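PDB 3HA9: thioredoxin domain-containing protein from Aeropyrum pernix, which is of unknown function but probably acts as a thiol-disulfide oxidoreductase or antioxidant protein of the thioredoxin superfamily. Local coordinates for residues 71-81 with 113-123; 41-49 with 96-105. All coordinates share one frame; numbering follows the deposited sequence.

Interaction 1: 71-81 with 113-123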
loop_
_atom_site.group_PDB
_atom_site.type_symbol
_atom_site.label_atom_id
_atom_site.label_comp_id
_atom_site.label_asym_id
_atom_site.label_seq_id
_atom_site.Cartn_x
_atom_site.Cartn_y
_atom_site.Cartn_z
ATOM N N VAL A 71 -6.429 -0.453 -5.885
ATOM C CA VAL A 71 -5.098 -0.913 -5.470
ATOM C C VAL A 71 -4.071 0.211 -5.610
ATOM O O VAL A 71 -3.978 0.884 -6.667
ATOM C CB VAL A 71 -4.633 -2.160 -6.295
ATOM C CG1 VAL A 71 -3.151 -2.496 -6.007
ATOM C CG2 VAL A 71 -5.555 -3.355 -6.014
ATOM N N ILE A 72 -3.309 0.427 -4.545
ATOM C CA ILE A 72 -2.174 1.341 -4.595
ATOM C C ILE A 72 -0.899 0.496 -4.437
ATOM O O ILE A 72 -0.679 -0.084 -3.370
ATOM C CB ILE A 72 -2.261 2.444 -3.522
ATOM C CG1 ILE A 72 -3.633 3.165 -3.622
ATOM C CG2 ILE A 72 -1.074 3.393 -3.652
ATOM C CD1 ILE A 72 -3.860 4.308 -2.637
ATOM N N ALA A 73 -0.108 0.393 -5.513
ATOM C CA ALA A 73 1.149 -0.366 -5.490
ATOM C C ALA A 73 2.228 0.534 -4.945
ATOM O O ALA A 73 2.497 1.586 -5.517
ATOM C CB ALA A 73 1.522 -0.874 -6.886
ATOM N N ILE A 74 2.833 0.130 -3.824
ATOM C CA ILE A 74 3.801 0.981 -3.123
ATOM C C ILE A 74 5.134 0.261 -3.163
ATOM O O ILE A 74 5.327 -0.700 -2.424
ATOM C CB ILE A 74 3.415 1.262 -1.652
ATOM C CG1 ILE A 74 2.080 1.991 -1.580
ATOM C CG2 ILE A 74 4.536 2.105 -0.966
ATOM C CD1 ILE A 74 1.474 2.126 -0.152
ATOM N N ASP A 75 6.043 0.724 -4.020
ATOM C CA ASP A 75 7.362 0.102 -4.102
ATOM C C ASP A 75 8.223 0.871 -3.129
ATOM O O ASP A 75 8.489 2.061 -3.342
ATOM C CB ASP A 75 7.919 0.206 -5.536
ATOM C CG ASP A 75 9.246 -0.535 -5.719
ATOM O OD1 ASP A 75 9.963 -0.765 -4.728
ATOM O OD2 ASP A 75 9.568 -0.891 -6.880
ATOM N N PHE A 76 8.643 0.199 -2.053
ATOM C CA PHE A 76 9.446 0.862 -1.036
ATOM C C PHE A 76 10.917 0.505 -1.151
ATOM O O PHE A 76 11.720 0.860 -0.272
ATOM C CB PHE A 76 8.881 0.611 0.391
ATOM C CG PHE A 76 9.010 -0.815 0.893
ATOM C CD1 PHE A 76 10.120 -1.214 1.654
ATOM C CD2 PHE A 76 7.985 -1.728 0.677
ATOM C CE1 PHE A 76 10.213 -2.511 2.174
ATOM C CE2 PHE A 76 8.062 -3.029 1.187
ATOM C CZ PHE A 76 9.180 -3.414 1.945
ATOM N N TRP A 77 11.288 -0.186 -2.237
ATOM C CA TRP A 77 12.671 -0.619 -2.391
ATOM C C TRP A 77 13.484 0.515 -3.040
ATOM O O TRP A 77 13.923 0.431 -4.186
ATOM C CB TRP A 77 12.752 -1.952 -3.158
ATOM C CG TRP A 77 14.060 -2.653 -2.892
ATOM C CD1 TRP A 77 15.153 -2.673 -3.697
ATOM C CD2 TRP A 77 14.406 -3.373 -1.712
ATOM N NE1 TRP A 77 16.164 -3.397 -3.103
ATOM C CE2 TRP A 77 15.725 -3.842 -1.884
ATOM C CE3 TRP A 77 13.716 -3.701 -0.534
ATOM C CZ2 TRP A 77 16.387 -4.590 -0.911
ATOM C CZ3 TRP A 77 14.380 -4.463 0.439
ATOM C CH2 TRP A 77 15.704 -4.897 0.232
ATOM N N THR A 78 13.646 1.595 -2.275
ATOM C CA THR A 78 14.269 2.818 -2.750
ATOM C C THR A 78 15.522 3.128 -1.941
ATOM O O THR A 78 15.675 2.641 -0.817
ATOM C CB THR A 78 13.318 4.030 -2.554
ATOM O OG1 THR A 78 13.015 4.183 -1.154
ATOM C CG2 THR A 78 12.027 3.848 -3.346
ATOM N N ALA A 79 16.405 3.958 -2.504
ATOM C CA ALA A 79 17.657 4.287 -1.816
ATOM C C ALA A 79 17.399 4.829 -0.412
ATOM O O ALA A 79 18.103 4.469 0.538
ATOM C CB ALA A 79 18.472 5.275 -2.640
ATOM N N GLU A 80 16.392 5.691 -0.285
ATOM C CA GLU A 80 16.108 6.340 0.991
ATOM C C GLU A 80 15.630 5.322 2.027
ATOM O O GLU A 80 16.054 5.350 3.195
ATOM C CB GLU A 80 15.062 7.454 0.811
ATOM C CG GLU A 80 15.551 8.686 0.064
ATOM C CD GLU A 80 15.658 8.501 -1.466
ATOM O OE1 GLU A 80 15.080 7.543 -2.052
ATOM O OE2 GLU A 80 16.343 9.340 -2.089
ATOM N N ALA A 81 14.720 4.445 1.615
ATOM C CA ALA A 81 14.186 3.432 2.519
ATOM C C ALA A 81 15.276 2.444 2.938
ATOM O O ALA A 81 15.361 2.082 4.117
ATOM C CB ALA A 81 13.009 2.692 1.856
ATOM N N TRP A 113 -4.112 0.802 -11.645
ATOM C CA TRP A 113 -3.551 0.992 -10.294
ATOM C C TRP A 113 -2.745 2.262 -10.136
ATOM O O TRP A 113 -2.047 2.681 -11.044
ATOM C CB TRP A 113 -2.649 -0.176 -9.910
ATOM C CG TRP A 113 -3.315 -1.479 -9.842
ATOM C CD1 TRP A 113 -4.665 -1.727 -9.888
ATOM C CD2 TRP A 113 -2.683 -2.743 -9.676
ATOM N NE1 TRP A 113 -4.902 -3.072 -9.774
ATOM C CE2 TRP A 113 -3.705 -3.721 -9.635
ATOM C CE3 TRP A 113 -1.339 -3.155 -9.561
ATOM C CZ2 TRP A 113 -3.436 -5.075 -9.495
ATOM C CZ3 TRP A 113 -1.073 -4.518 -9.416
ATOM C CH2 TRP A 113 -2.116 -5.458 -9.380
ATOM N N ILE A 114 -2.798 2.849 -8.944
ATOM C CA ILE A 114 -1.935 3.976 -8.610
ATOM C C ILE A 114 -0.570 3.393 -8.240
ATOM O O ILE A 114 -0.508 2.395 -7.546
ATOM C CB ILE A 114 -2.557 4.771 -7.425
ATOM C CG1 ILE A 114 -3.966 5.268 -7.797
ATOM C CG2 ILE A 114 -1.650 5.931 -6.964
ATOM C CD1 ILE A 114 -4.738 5.878 -6.627
ATOM N N MET A 115 0.511 3.999 -8.716
ATOM C CA MET A 115 1.864 3.526 -8.401
ATOM C C MET A 115 2.569 4.582 -7.531
ATOM O O MET A 115 2.560 5.779 -7.830
ATOM C CB MET A 115 2.676 3.217 -9.677
ATOM C CG MET A 115 2.299 1.884 -10.426
ATOM S SD MET A 115 3.165 1.743 -12.018
ATOM C CE MET A 115 2.167 2.748 -13.083
ATOM N N VAL A 116 3.169 4.131 -6.436
ATOM C CA VAL A 116 3.781 5.025 -5.457
ATOM C C VAL A 116 5.144 4.448 -5.126
ATOM O O VAL A 116 5.287 3.238 -5.066
ATOM C CB VAL A 116 2.907 5.078 -4.151
ATOM C CG1 VAL A 116 3.643 5.672 -2.986
ATOM C CG2 VAL A 116 1.622 5.877 -4.404
ATOM N N MET A 117 6.149 5.299 -4.955
ATOM C CA MET A 117 7.425 4.827 -4.417
ATOM C C MET A 117 7.596 5.461 -3.038
ATOM O O MET A 117 7.311 6.663 -2.857
ATOM C CB MET A 117 8.593 5.126 -5.377
ATOM C CG MET A 117 8.502 4.441 -6.776
ATOM S SD MET A 117 10.062 4.324 -7.731
ATOM C CE MET A 117 10.643 2.725 -7.139
ATOM N N ASP A 118 7.976 4.650 -2.051
ATOM C CA ASP A 118 8.072 5.115 -0.662
ATOM C C ASP A 118 9.515 5.264 -0.247
ATOM O O ASP A 118 10.364 4.461 -0.620
ATOM C CB ASP A 118 7.385 4.106 0.263
ATOM C CG ASP A 118 7.458 4.494 1.739
ATOM O OD1 ASP A 118 7.118 5.637 2.078
ATOM O OD2 ASP A 118 7.791 3.608 2.565
ATOM N N ASP A 119 9.766 6.279 0.573
ATOM C CA ASP A 119 11.098 6.540 1.101
ATOM C C ASP A 119 11.329 5.900 2.478
ATOM O O ASP A 119 12.303 6.233 3.148
ATOM C CB ASP A 119 11.347 8.057 1.154
ATOM C CG ASP A 119 10.419 8.783 2.131
ATOM O OD1 ASP A 119 9.561 8.155 2.763
ATOM O OD2 ASP A 119 10.553 10.017 2.263
ATOM N N GLY A 120 10.450 4.987 2.891
ATOM C CA GLY A 120 10.516 4.388 4.232
ATOM C C GLY A 120 9.482 4.974 5.189
ATOM O O GLY A 120 9.166 4.353 6.205
ATOM N N SER A 121 8.965 6.175 4.875
ATOM C CA SER A 121 7.895 6.812 5.686
ATOM C C SER A 121 6.652 5.956 5.865
ATOM O O SER A 121 6.102 5.855 6.976
ATOM C CB SER A 121 7.442 8.155 5.059
ATOM O OG SER A 121 8.509 9.079 5.057
ATOM N N LEU A 122 6.194 5.356 4.771
ATOM C CA LEU A 122 4.950 4.583 4.827
ATOM C C LEU A 122 5.230 3.214 5.429
ATOM O O LEU A 122 4.368 2.638 6.104
ATOM C CB LEU A 122 4.300 4.459 3.450
ATOM C CG LEU A 122 3.785 5.795 2.908
ATOM C CD1 LEU A 122 3.539 5.662 1.399
ATOM C CD2 LEU A 122 2.520 6.280 3.654
ATOM N N VAL A 123 6.443 2.707 5.190
ATOM C CA VAL A 123 6.879 1.465 5.845
ATOM C C VAL A 123 6.783 1.618 7.362
ATOM O O VAL A 123 6.257 0.739 8.070
ATOM C CB VAL A 123 8.294 1.065 5.388
ATOM C CG1 VAL A 123 8.879 -0.015 6.323
ATOM C CG2 VAL A 123 8.233 0.543 3.964
#

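Interaction 2: 41-49 with 96-105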
loop_
_atom_site.group_PDB
_atom_site.type_symbol
_atom_site.label_atom_id
_atom_site.label_comp_id
_atom_site.label_asym_id
_atom_site.label_seq_id
_atom_site.Cartn_x
_atom_site.Cartn_y
_atom_site.Cartn_z
ATOM N N ILE A 41 -6.659 -0.802 -1.138
ATOM C CA ILE A 41 -5.622 -1.764 -0.792
ATOM C C ILE A 41 -4.234 -1.151 -0.992
ATOM O O ILE A 41 -3.867 -0.812 -2.117
ATOM C CB ILE A 41 -5.760 -3.078 -1.634
ATOM C CG1 ILE A 41 -7.167 -3.680 -1.454
ATOM C CG2 ILE A 41 -4.613 -4.052 -1.283
ATOM C CD1 ILE A 41 -7.394 -4.999 -2.187
ATOM N N LEU A 42 -3.478 -0.999 0.104
ATOM C CA LEU A 42 -2.088 -0.568 0.022
ATOM C C LEU A 42 -1.234 -1.820 -0.091
ATOM O O LEU A 42 -1.265 -2.675 0.788
ATOM C CB LEU A 42 -1.671 0.251 1.258
ATOM C CG LEU A 42 -2.540 1.452 1.625
ATOM C CD1 LEU A 42 -1.854 2.245 2.759
ATOM C CD2 LEU A 42 -2.747 2.349 0.418
ATOM N N TRP A 43 -0.512 -1.957 -1.197
ATOM C CA TRP A 43 0.301 -3.141 -1.396
ATOM C C TRP A 43 1.770 -2.727 -1.371
ATOM O O TRP A 43 2.244 -2.091 -2.317
ATOM C CB TRP A 43 -0.046 -3.787 -2.736
ATOM C CG TRP A 43 0.796 -5.007 -3.020
ATOM C CD1 TRP A 43 1.331 -5.868 -2.103
ATOM C CD2 TRP A 43 1.194 -5.480 -4.300
ATOM N NE1 TRP A 43 2.050 -6.851 -2.738
ATOM C CE2 TRP A 43 1.982 -6.637 -4.091
ATOM C CE3 TRP A 43 0.986 -5.026 -5.613
ATOM C CZ2 TRP A 43 2.556 -7.366 -5.152
ATOM C CZ3 TRP A 43 1.561 -5.765 -6.684
ATOM C CH2 TRP A 43 2.328 -6.926 -6.435
ATOM N N PHE A 44 2.467 -3.089 -0.285
ATOM C CA PHE A 44 3.891 -2.747 -0.121
ATOM C C PHE A 44 4.701 -3.852 -0.751
ATOM O O PHE A 44 4.555 -5.012 -0.372
ATOM C CB PHE A 44 4.227 -2.618 1.365
ATOM C CG PHE A 44 3.592 -1.416 2.012
ATOM C CD1 PHE A 44 4.313 -0.218 2.102
ATOM C CD2 PHE A 44 2.266 -1.460 2.487
ATOM C CE1 PHE A 44 3.737 0.916 2.684
ATOM C CE2 PHE A 44 1.673 -0.324 3.073
ATOM C CZ PHE A 44 2.389 0.848 3.163
ATOM N N MET A 45 5.527 -3.490 -1.733
ATOM C CA MET A 45 6.177 -4.504 -2.574
ATOM C C MET A 45 7.529 -4.033 -3.104
ATOM O O MET A 45 7.979 -2.931 -2.784
ATOM C CB MET A 45 5.228 -4.973 -3.700
ATOM C CG MET A 45 4.514 -3.854 -4.505
ATOM S SD MET A 45 5.574 -2.833 -5.565
ATOM C CE MET A 45 5.906 -3.997 -6.869
ATOM N N ALA A 46 8.176 -4.898 -3.880
ATOM C CA ALA A 46 9.436 -4.584 -4.568
ATOM C C ALA A 46 9.418 -5.361 -5.860
ATOM O O ALA A 46 8.829 -6.456 -5.922
ATOM C CB ALA A 46 10.641 -4.998 -3.699
ATOM N N ALA A 47 10.048 -4.811 -6.894
ATOM C CA ALA A 47 9.950 -5.407 -8.225
ATOM C C ALA A 47 10.624 -6.773 -8.312
ATOM O O ALA A 47 10.238 -7.607 -9.128
ATOM C CB ALA A 47 10.500 -4.459 -9.272
ATOM N N TRP A 48 11.611 -7.011 -7.452
ATOM C CA TRP A 48 12.317 -8.304 -7.411
ATOM C C TRP A 48 11.728 -9.344 -6.440
ATOM O O TRP A 48 12.194 -10.479 -6.367
ATOM C CB TRP A 48 13.783 -8.050 -7.040
ATOM C CG TRP A 48 13.934 -7.409 -5.707
ATOM C CD1 TRP A 48 13.926 -6.071 -5.443
ATOM C CD2 TRP A 48 14.142 -8.063 -4.452
ATOM N NE1 TRP A 48 14.083 -5.852 -4.101
ATOM C CE2 TRP A 48 14.231 -7.053 -3.467
ATOM C CE3 TRP A 48 14.246 -9.400 -4.060
ATOM C CZ2 TRP A 48 14.413 -7.341 -2.110
ATOM C CZ3 TRP A 48 14.435 -9.686 -2.716
ATOM C CH2 TRP A 48 14.526 -8.659 -1.757
ATOM N N CYS A 49 10.698 -8.965 -5.698
ATOM C CA CYS A 49 10.112 -9.829 -4.672
ATOM C C CYS A 49 9.527 -11.095 -5.326
ATOM O O CYS A 49 8.698 -10.985 -6.218
ATOM C CB CYS A 49 9.050 -9.019 -3.890
ATOM S SG CYS A 49 7.571 -9.900 -3.228
ATOM N N ASP A 96 15.190 -0.392 -6.589
ATOM C CA ASP A 96 14.412 -0.479 -7.814
ATOM C C ASP A 96 14.411 0.880 -8.501
ATOM O O ASP A 96 14.204 1.912 -7.862
ATOM C CB ASP A 96 12.950 -0.788 -7.487
ATOM C CG ASP A 96 12.671 -2.261 -7.222
ATOM O OD1 ASP A 96 13.577 -3.127 -7.328
ATOM O OD2 ASP A 96 11.479 -2.544 -6.905
ATOM N N THR A 97 14.597 0.872 -9.810
ATOM C CA THR A 97 14.410 2.088 -10.596
ATOM C C THR A 97 12.916 2.215 -10.897
ATOM O O THR A 97 12.197 1.207 -10.896
ATOM C CB THR A 97 15.188 2.004 -11.921
ATOM O OG1 THR A 97 14.661 0.922 -12.703
ATOM C CG2 THR A 97 16.674 1.744 -11.659
ATOM N N PRO A 98 12.429 3.443 -11.145
ATOM C CA PRO A 98 11.041 3.599 -11.591
ATOM C C PRO A 98 10.741 2.723 -12.813
ATOM O O PRO A 98 9.640 2.180 -12.915
ATOM C CB PRO A 98 10.952 5.083 -11.946
ATOM C CG PRO A 98 11.933 5.715 -10.994
ATOM C CD PRO A 98 13.063 4.749 -10.854
ATOM N N GLU A 99 11.707 2.576 -13.722
ATOM C CA GLU A 99 11.529 1.716 -14.903
ATOM C C GLU A 99 11.233 0.257 -14.526
ATOM O O GLU A 99 10.361 -0.374 -15.114
ATOM C CB GLU A 99 12.764 1.795 -15.829
ATOM C CG GLU A 99 12.734 0.811 -17.011
ATOM C CD GLU A 99 14.020 0.776 -17.861
ATOM O OE1 GLU A 99 15.000 1.518 -17.577
ATOM O OE2 GLU A 99 14.043 0.004 -18.851
ATOM N N MET A 100 11.986 -0.280 -13.578
ATOM C CA MET A 100 11.787 -1.660 -13.116
ATOM C C MET A 100 10.418 -1.841 -12.491
ATOM O O MET A 100 9.773 -2.876 -12.697
ATOM C CB MET A 100 12.861 -2.026 -12.092
ATOM C CG MET A 100 14.243 -2.201 -12.703
ATOM S SD MET A 100 15.590 -2.375 -11.477
ATOM C CE MET A 100 14.929 -3.779 -10.549
ATOM N N PHE A 101 10.000 -0.845 -11.705
ATOM C CA PHE A 101 8.712 -0.863 -11.026
ATOM C C PHE A 101 7.602 -0.864 -12.073
ATOM O O PHE A 101 6.702 -1.706 -12.023
ATOM C CB PHE A 101 8.636 0.361 -10.099
ATOM C CG PHE A 101 7.334 0.512 -9.316
ATOM C CD1 PHE A 101 6.504 -0.565 -9.019
ATOM C CD2 PHE A 101 7.008 1.761 -8.812
ATOM C CE1 PHE A 101 5.304 -0.384 -8.261
ATOM C CE2 PHE A 101 5.833 1.974 -8.063
ATOM C CZ PHE A 101 4.984 0.897 -7.773
ATOM N N ARG A 102 7.698 0.046 -13.049
ATOM C CA ARG A 102 6.721 0.110 -14.147
ATOM C C ARG A 102 6.628 -1.179 -14.926
ATOM O O ARG A 102 5.522 -1.629 -15.249
ATOM C CB ARG A 102 7.060 1.253 -15.107
ATOM C CG ARG A 102 6.761 2.620 -14.535
ATOM C CD ARG A 102 7.055 3.722 -15.563
ATOM N NE ARG A 102 7.129 5.066 -14.975
ATOM C CZ ARG A 102 6.083 5.819 -14.635
ATOM N NH1 ARG A 102 4.840 5.384 -14.795
ATOM N NH2 ARG A 102 6.278 7.036 -14.147
ATOM N N LYS A 103 7.789 -1.768 -15.213
ATOM C CA LYS A 103 7.846 -2.991 -15.992
ATOM C C LYS A 103 7.180 -4.155 -15.259
ATOM O O LYS A 103 6.492 -4.959 -15.873
ATOM C CB LYS A 103 9.303 -3.331 -16.352
ATOM C CG LYS A 103 9.482 -4.588 -17.201
ATOM C CD LYS A 103 8.801 -4.437 -18.537
ATOM C CE LYS A 103 9.377 -5.358 -19.587
ATOM N NZ LYS A 103 9.076 -4.805 -20.922
ATOM N N PHE A 104 7.399 -4.228 -13.951
ATOM C CA PHE A 104 6.781 -5.266 -13.129
ATOM C C PHE A 104 5.271 -5.132 -13.189
ATOM O O PHE A 104 4.539 -6.119 -13.433
ATOM C CB PHE A 104 7.287 -5.198 -11.675
ATOM C CG PHE A 104 6.590 -6.143 -10.761
ATOM C CD1 PHE A 104 7.065 -7.436 -10.586
ATOM C CD2 PHE A 104 5.416 -5.759 -10.097
ATOM C CE1 PHE A 104 6.383 -8.340 -9.745
ATOM C CE2 PHE A 104 4.734 -6.656 -9.263
ATOM C CZ PHE A 104 5.224 -7.947 -9.086
ATOM N N ILE A 105 4.782 -3.913 -12.981
ATOM C CA ILE A 105 3.339 -3.674 -13.006
ATOM C C ILE A 105 2.746 -3.896 -14.405
ATOM O O ILE A 105 1.632 -4.450 -14.531
ATOM C CB ILE A 105 2.981 -2.266 -12.420
ATOM C CG1 ILE A 105 3.433 -2.178 -10.959
ATOM C CG2 ILE A 105 1.467 -1.951 -12.584
ATOM C CD1 ILE A 105 2.699 -3.143 -9.977
#

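Interaction 1: 71-81 with 113-123
Trp113 lays one face of its indole against Val71, whose CB stands 3.6 Å from the centroid of the five-membered ring, almost on its normal, in a CH-pi contact. With CG1 of Val71 anti to the backbone N (chi1 171°), that methyl also sits over the indole. From Ile114 onward the chain runs as a parallel strand beside 71-75: Ile114 N donates to Val71 O, Ala73 N to Ile114 O, Val116 N to Ala73 O and Asp75 N to Val116 O. This pairs the edge strand of the central thioredoxin-fold sheet with its neighbour. On one face Val116 CG2 packs 3.7 Å from Ile72 CG2; on the other, Met117 curls its CE back to 3.8 Å from Asp75 OD2. Asp118 N donates to Asp75 O, extending the ladder by one bond, and Asp118 O takes the hydroxyl of Thr78, OG1 to O 2.7 Å. That same OG1 caps helix 79-85 by accepting from Ala81 N. The carboxylate of Asp118 turns back to its own segment, OD1 accepting from Leu122 N and OD2 from Val123 N. Gly120, at positive phi, passes close beside Ala81, and Val123 sets CG2 3.4 Å from Phe76 CG, over the ring face.

Interaction 2: 41-49 with 96-105
Ala47 N and Asp96 OD2 make the one hydrogen bond between the segments: 2.7 Å long and nearly straight at 167°, it uses the syn lone pair of the carboxylate. Asp96 OD1 lies in the plane of the Trp48 indole at its edge, 3.5 Å from Trp48 CD1; carboxylate and ring are almost perpendicular. The apolar contacts are made by long side chains that bridge strand 39-45 and helix 98-108, the axes of their segments staying 12.8 Å apart. Phe104 is central, with CG anti to the backbone N (chi1 174°), which sends the ring toward the strand. Trp43 CH2 comes to the edge of that ring, 3.7 Å from Phe104 CE2, and Met45 CE slides alongside, 3.7 Å from Phe104 CD2. Bent at chi2 and chi3, the methionine also brings SD obliquely to Phe101, 3.7 Å from Phe101 CE1, a Met-aromatic contact. Its CG lies over the face of Trp43, whose NE1 bonds to Asp132. Ala47 CB rests against Phe104 CB in the type I turn from Ala46 to Cys49, which is disulfide-bonded to Cys52 in the thioredoxin-type CxxC. Asp96 thus grips the backbone just ahead of that motif, close beside a second acid, Asp75.

In the fold
The centres of interactions 1 and 2 lie about 8 Å apart, and both contacts reach the same mixed sheet, in which strand 69-75 sits between 114-117 and 39-45. Along the chain their segments alternate: 41-49, 71-81, 96-105, 113-123. Helix 98-108 of interaction 2 leads on to strand 114-117 of interaction 1, and Phe101 CE2 packs against Val116 O, 3.3 Å away. The two contacts meet directly where Asp75 OD2 lies 2.5 Å from Asp96 OD2, where Ile74 N probably bonds to Trp43 O, and where the rings of Trp77 and Trp48 stack edge-to-face. Together they join three neighbouring strands of the sheet to helix 98-108 beside the disulfide, the probable redox site of this thioredoxin-like domain.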